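Local structure of uncharacterized protein (Legionella pneumophila subsp. pneumophila, 5L0L) at residues A[26-40]-A[49-61]. The protein is of unknown function but carries a HIT-related domain and probably belongs to a membrane-anchored protein, of which this chain is the HIT-like part. Residues are numbered along the deposited sequence; the frame is centred on the assembly and turned at random.
Sequences IAVITVRNKYHYSVI and YRIIIRYLNEGDS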
loop_
_atom_site.group_PDB
_atom_site.type_symbol
_atom_site.label_atom_id
_atom_site.label_comp_id
_atom_site.label_asym_id
_atom_site.label_seq_id
_atom_site.Cartn_x
_atom_site.Cartn_y
_atom_site.Cartn_z
ATOM N N ILE A 26 -4.522 -18.900 3.063
ATOM C CA ILE A 26 -5.100 -19.010 1.740
ATOM C C ILE A 26 -4.108 -19.681 0.784
ATOM O O ILE A 26 -4.480 -20.621 0.077
ATOM C CB ILE A 26 -5.517 -17.640 1.183
ATOM C CG1 ILE A 26 -6.608 -17.023 2.080
ATOM C CG2 ILE A 26 -5.956 -17.726 -0.288
ATOM C CD1 ILE A 26 -6.769 -15.514 1.925
ATOM N N ALA A 27 -2.880 -19.179 0.740
ATOM C CA ALA A 27 -1.898 -19.657 -0.275
ATOM C C ALA A 27 -0.484 -19.275 0.052
ATOM O O ALA A 27 -0.240 -18.364 0.847
ATOM C CB ALA A 27 -2.253 -19.133 -1.674
ATOM N N VAL A 28 0.457 -19.974 -0.600
ATOM C CA VAL A 28 1.825 -19.530 -0.703
ATOM C C VAL A 28 2.100 -19.209 -2.176
ATOM O O VAL A 28 1.699 -19.952 -3.084
ATOM C CB VAL A 28 2.819 -20.572 -0.138
ATOM C CG1 VAL A 28 4.257 -20.186 -0.423
ATOM C CG2 VAL A 28 2.625 -20.733 1.374
ATOM N N ILE A 29 2.786 -18.095 -2.401
ATOM C CA ILE A 29 3.051 -17.565 -3.738
ATOM C C ILE A 29 4.553 -17.301 -3.853
ATOM O O ILE A 29 5.123 -16.618 -2.998
ATOM C CB ILE A 29 2.215 -16.309 -4.015
ATOM C CG1 ILE A 29 0.737 -16.648 -3.683
ATOM C CG2 ILE A 29 2.475 -15.802 -5.441
ATOM C CD1 ILE A 29 -0.364 -15.670 -4.026
ATOM N N THR A 30 5.171 -17.873 -4.899
ATOM C CA THR A 30 6.613 -17.740 -5.141
ATOM C C THR A 30 6.825 -16.845 -6.349
ATOM O O THR A 30 6.173 -17.029 -7.382
ATOM C CB THR A 30 7.286 -19.094 -5.366
ATOM O OG1 THR A 30 7.148 -19.877 -4.179
ATOM C CG2 THR A 30 8.794 -18.912 -5.662
ATOM N N VAL A 31 7.708 -15.861 -6.190
ATOM C CA VAL A 31 7.976 -14.853 -7.195
ATOM C C VAL A 31 9.368 -15.122 -7.814
ATOM O O VAL A 31 10.354 -15.225 -7.076
ATOM C CB VAL A 31 7.988 -13.437 -6.596
ATOM C CG1 VAL A 31 8.308 -12.396 -7.663
ATOM C CG2 VAL A 31 6.630 -13.126 -5.977
ATOM N N ARG A 32 9.392 -15.289 -9.146
ATOM C CA ARG A 32 10.635 -15.430 -9.947
ATOM C C ARG A 32 11.455 -16.592 -9.440
ATOM O O ARG A 32 12.674 -16.493 -9.315
ATOM C CB ARG A 32 11.456 -14.124 -9.926
ATOM C CG ARG A 32 10.772 -12.966 -10.644
ATOM C CD ARG A 32 11.338 -11.577 -10.317
ATOM N NE ARG A 32 10.521 -10.593 -11.035
ATOM C CZ ARG A 32 9.565 -9.800 -10.520
ATOM N NH1 ARG A 32 9.316 -9.723 -9.205
ATOM N NH2 ARG A 32 8.881 -9.001 -11.351
ATOM N N ASN A 33 10.747 -17.671 -9.113
ATOM C CA ASN A 33 11.293 -18.916 -8.582
ATOM C C ASN A 33 12.240 -18.820 -7.374
ATOM O O ASN A 33 13.092 -19.685 -7.168
ATOM C CB ASN A 33 11.946 -19.716 -9.739
ATOM C CG ASN A 33 11.679 -21.200 -9.630
ATOM O OD1 ASN A 33 10.558 -21.629 -9.298
ATOM N ND2 ASN A 33 12.700 -22.012 -9.918
ATOM N N LYS A 34 12.061 -17.802 -6.550
ATOM C CA LYS A 34 13.020 -17.481 -5.518
ATOM C C LYS A 34 12.417 -16.895 -4.234
ATOM O O LYS A 34 12.802 -17.295 -3.136
ATOM C CB LYS A 34 14.045 -16.504 -6.093
ATOM C CG LYS A 34 15.254 -16.305 -5.202
ATOM C CD LYS A 34 16.324 -15.416 -5.831
ATOM C CE LYS A 34 17.239 -14.852 -4.747
ATOM N NZ LYS A 34 18.292 -13.960 -5.301
ATOM N N TYR A 35 11.529 -15.913 -4.368
ATOM C CA TYR A 35 11.000 -15.206 -3.187
ATOM C C TYR A 35 9.636 -15.777 -2.825
ATOM O O TYR A 35 8.745 -15.836 -3.684
ATOM C CB TYR A 35 10.934 -13.709 -3.447
ATOM C CG TYR A 35 12.290 -13.117 -3.781
ATOM C CD1 TYR A 35 13.212 -12.798 -2.779
ATOM C CD2 TYR A 35 12.669 -12.917 -5.112
ATOM C CE1 TYR A 35 14.471 -12.271 -3.092
ATOM C CE2 TYR A 35 13.924 -12.385 -5.436
ATOM C CZ TYR A 35 14.818 -12.072 -4.427
ATOM O OH TYR A 35 16.055 -11.560 -4.770
ATOM N N HIS A 36 9.499 -16.227 -1.583
ATOM C CA HIS A 36 8.286 -16.938 -1.131
ATOM C C HIS A 36 7.458 -16.028 -0.216
ATOM O O HIS A 36 8.008 -15.436 0.728
ATOM C CB HIS A 36 8.661 -18.178 -0.330
ATOM C CG HIS A 36 9.596 -19.099 -1.045
ATOM N ND1 HIS A 36 9.229 -19.789 -2.179
ATOM C CD2 HIS A 36 10.890 -19.427 -0.800
ATOM C CE1 HIS A 36 10.265 -20.503 -2.608
ATOM N NE2 HIS A 36 11.280 -20.301 -1.788
ATOM N N TYR A 37 6.156 -15.969 -0.466
ATOM C CA TYR A 37 5.210 -15.108 0.279
ATOM C C TYR A 37 3.982 -15.901 0.718
ATOM O O TYR A 37 3.546 -16.797 -0.009
ATOM C CB TYR A 37 4.759 -13.932 -0.604
ATOM C CG TYR A 37 5.906 -13.069 -1.073
ATOM C CD1 TYR A 37 6.624 -13.408 -2.210
ATOM C CD2 TYR A 37 6.299 -11.945 -0.354
ATOM C CE1 TYR A 37 7.694 -12.643 -2.652
ATOM C CE2 TYR A 37 7.381 -11.173 -0.780
ATOM C CZ TYR A 37 8.088 -11.546 -1.916
ATOM O OH TYR A 37 9.158 -10.792 -2.329
ATOM N N SER A 38 3.454 -15.618 1.909
ATOM C CA SER A 38 2.197 -16.181 2.381
ATOM C C SER A 38 1.073 -15.161 2.274
ATOM O O SER A 38 1.306 -13.965 2.413
ATOM C CB SER A 38 2.287 -16.655 3.832
ATOM O OG SER A 38 2.509 -15.599 4.711
ATOM N N VAL A 39 -0.111 -15.641 1.951
ATOM C CA VAL A 39 -1.328 -14.870 1.945
ATOM C C VAL A 39 -2.281 -15.541 2.927
ATOM O O VAL A 39 -2.656 -16.706 2.733
ATOM C CB VAL A 39 -1.951 -14.810 0.543
ATOM C CG1 VAL A 39 -3.264 -14.056 0.590
ATOM C CG2 VAL A 39 -0.943 -14.208 -0.470
ATOM N N ILE A 40 -2.679 -14.830 3.990
ATOM C CA ILE A 40 -3.582 -15.385 5.001
ATOM C C ILE A 40 -4.689 -14.382 5.313
ATOM O O ILE A 40 -4.494 -13.168 5.166
ATOM C CB ILE A 40 -2.832 -15.801 6.318
ATOM C CG1 ILE A 40 -2.449 -14.582 7.158
ATOM C CG2 ILE A 40 -1.577 -16.626 6.003
ATOM C CD1 ILE A 40 -1.828 -14.935 8.494
ATOM N N TYR A 49 -12.786 -8.275 5.081
ATOM C CA TYR A 49 -12.098 -9.513 4.718
ATOM C C TYR A 49 -10.578 -9.294 4.649
ATOM O O TYR A 49 -9.937 -9.701 3.692
ATOM C CB TYR A 49 -12.642 -10.078 3.379
ATOM C CG TYR A 49 -14.148 -10.173 3.206
ATOM C CD1 TYR A 49 -15.015 -10.389 4.289
ATOM C CD2 TYR A 49 -14.712 -10.058 1.956
ATOM C CE1 TYR A 49 -16.383 -10.476 4.100
ATOM C CE2 TYR A 49 -16.076 -10.199 1.745
ATOM C CZ TYR A 49 -16.914 -10.396 2.809
ATOM O OH TYR A 49 -18.252 -10.474 2.619
ATOM N N ARG A 50 -10.010 -8.615 5.661
ATOM C CA ARG A 50 -8.582 -8.294 5.658
ATOM C C ARG A 50 -7.716 -9.524 5.420
ATOM O O ARG A 50 -7.940 -10.577 6.072
ATOM C CB ARG A 50 -8.161 -7.700 6.995
ATOM C CG ARG A 50 -8.396 -6.237 7.175
ATOM C CD ARG A 50 -8.063 -5.836 8.617
ATOM N NE ARG A 50 -6.630 -5.776 8.847
ATOM C CZ ARG A 50 -6.052 -5.160 9.893
ATOM N NH1 ARG A 50 -6.779 -4.635 10.877
ATOM N NH2 ARG A 50 -4.724 -5.099 9.956
ATOM N N ILE A 51 -6.716 -9.379 4.548
ATOM C CA ILE A 51 -5.630 -10.346 4.425
ATOM C C ILE A 51 -4.298 -9.713 4.818
ATOM O O ILE A 51 -4.158 -8.488 4.849
ATOM C CB ILE A 51 -5.511 -10.940 3.011
ATOM C CG1 ILE A 51 -5.228 -9.847 1.989
ATOM C CG2 ILE A 51 -6.750 -11.779 2.692
ATOM C CD1 ILE A 51 -4.849 -10.357 0.618
ATOM N N ILE A 52 -3.347 -10.569 5.157
ATOM C CA ILE A 52 -1.939 -10.173 5.341
ATOM C C ILE A 52 -1.138 -10.915 4.273
ATOM O O ILE A 52 -1.291 -12.129 4.095
ATOM C CB ILE A 52 -1.421 -10.568 6.718
ATOM C CG1 ILE A 52 -2.293 -9.957 7.827
ATOM C CG2 ILE A 52 0.050 -10.148 6.896
ATOM C CD1 ILE A 52 -2.066 -10.582 9.196
ATOM N N ILE A 53 -0.308 -10.177 3.554
ATOM C CA ILE A 53 0.605 -10.728 2.584
ATOM C C ILE A 53 1.969 -10.525 3.206
ATOM O O ILE A 53 2.330 -9.376 3.536
ATOM C CB ILE A 53 0.526 -9.979 1.246
ATOM C CG1 ILE A 53 -0.905 -10.040 0.708
ATOM C CG2 ILE A 53 1.562 -10.556 0.258
ATOM C CD1 ILE A 53 -1.106 -9.318 -0.610
ATOM N N ARG A 54 2.692 -11.634 3.406
ATOM C CA ARG A 54 3.919 -11.630 4.172
ATOM C C ARG A 54 5.059 -12.342 3.446
ATOM O O ARG A 54 4.874 -13.408 2.857
ATOM C CB ARG A 54 3.671 -12.242 5.558
ATOM C CG ARG A 54 4.919 -12.487 6.405
ATOM C CD ARG A 54 5.448 -13.870 6.174
ATOM N NE ARG A 54 6.563 -14.230 7.071
ATOM C CZ ARG A 54 6.447 -14.871 8.243
ATOM N NH1 ARG A 54 5.266 -15.250 8.740
ATOM N NH2 ARG A 54 7.544 -15.142 8.920
ATOM N N TYR A 55 6.236 -11.733 3.499
ATOM C CA TYR A 55 7.425 -12.328 2.898
ATOM C C TYR A 55 7.967 -13.354 3.880
ATOM O O TYR A 55 8.305 -13.001 5.012
ATOM C CB TYR A 55 8.463 -11.227 2.674
ATOM C CG TYR A 55 9.815 -11.701 2.206
ATOM C CD1 TYR A 55 9.937 -12.595 1.152
ATOM C CD2 TYR A 55 10.982 -11.192 2.790
ATOM C CE1 TYR A 55 11.208 -13.020 0.718
ATOM C CE2 TYR A 55 12.244 -11.598 2.348
ATOM C CZ TYR A 55 12.340 -12.529 1.328
ATOM O OH TYR A 55 13.610 -12.927 0.871
ATOM N N LEU A 56 8.045 -14.601 3.442
ATOM C CA LEU A 56 8.548 -15.696 4.263
ATOM C C LEU A 56 10.076 -15.768 4.225
ATOM O O LEU A 56 10.729 -15.668 5.250
ATOM C CB LEU A 56 7.953 -17.034 3.785
ATOM C CG LEU A 56 6.442 -17.184 3.875
ATOM C CD1 LEU A 56 5.926 -18.340 2.998
ATOM C CD2 LEU A 56 6.050 -17.388 5.325
ATOM N N ASN A 57 10.613 -15.954 3.034
ATOM C CA ASN A 57 12.045 -16.195 2.850
ATOM C C ASN A 57 12.412 -16.268 1.383
ATOM O O ASN A 57 11.548 -16.325 0.505
ATOM C CB ASN A 57 12.444 -17.525 3.529
ATOM C CG ASN A 57 11.853 -18.731 2.834
ATOM O OD1 ASN A 57 10.642 -18.850 2.676
ATOM N ND2 ASN A 57 12.705 -19.648 2.427
ATOM N N GLU A 58 13.720 -16.336 1.138
ATOM C CA GLU A 58 14.282 -16.465 -0.195
ATOM C C GLU A 58 14.989 -17.831 -0.261
ATOM O O GLU A 58 15.644 -18.224 0.703
ATOM C CB GLU A 58 15.258 -15.305 -0.430
ATOM C CG GLU A 58 16.170 -15.449 -1.620
ATOM C CD GLU A 58 17.405 -16.298 -1.337
ATOM O OE1 GLU A 58 18.034 -16.092 -0.263
ATOM O OE2 GLU A 58 17.734 -17.162 -2.188
ATOM N N GLY A 59 14.844 -18.545 -1.375
ATOM C CA GLY A 59 15.540 -19.827 -1.583
ATOM C C GLY A 59 15.234 -20.778 -0.436
ATOM O O GLY A 59 14.064 -21.024 -0.138
ATOM N N ASP A 60 16.282 -21.245 0.238
ATOM C CA ASP A 60 16.180 -22.129 1.405
ATOM C C ASP A 60 16.521 -21.451 2.731
ATOM O O ASP A 60 16.724 -22.139 3.736
ATOM C CB ASP A 60 17.109 -23.347 1.206
ATOM C CG ASP A 60 16.532 -24.360 0.247
ATOM O OD1 ASP A 60 15.392 -24.156 -0.233
ATOM O OD2 ASP A 60 17.214 -25.371 -0.023
ATOM N N SER A 61 16.554 -20.116 2.760
ATOM C CA SER A 61 16.863 -19.393 3.996
ATOM C C SER A 61 15.786 -19.629 5.034
ATOM O O SER A 61 14.667 -20.021 4.695
ATOM C CB SER A 61 17.004 -17.906 3.720
ATOM O OG SER A 61 18.005 -17.729 2.734
HETATM O O HOH W 1 0.649 -13.833 5.536
#
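Tyr37 and Tyr55 form a non-hydrogen-bonded pair of antiparallel strands 35-40 and 51-58, their rings canted at 39°. The rim of Tyr37 fits against the Tyr55 backbone, CD2 lying 3.5 Å from Tyr55 CA, while Tyr55 CD1 sits over one face of the Tyr37 ring, 3.5 Å from CE2. With CG anti to its backbone N (chi1 173°), Tyr55 brings its OH to the edge of the Tyr35 ring. These flat rings lie against the neighbouring strand while their hydroxyls reach Glu75, Tyr37 OH at its backbone O and Tyr55 OH at OE2.

A classic beta bulge sets Leu56 and Asn57 opposite His36, whose O accepts from Leu56 N (2.8 Å) and whose N donates to Asn57 O (2.9 Å). The branched Leu56 end makes a bump between Val28 and Ser38. Short Ser38 fits between Leu56 and Arg54, OG 3.7 Å from Arg54 CB; a water bonded to OG donates to Ile52 O. His36 ND1 and Thr30 OG1 share a hydrogen bond (2.9 Å); NE2 bonds weakly to Gly59 O.

Ile51 CD1 meets Val39 CG1 (4.0 Å), beta-branched residues, which suit extended strands. Helix 73-92 covers the Tyr35 and Ile53 face, Phe186 of helix 176-194 touches Ile26 and Ile51, and strands 25-31 and 128-134 flank this hairpin.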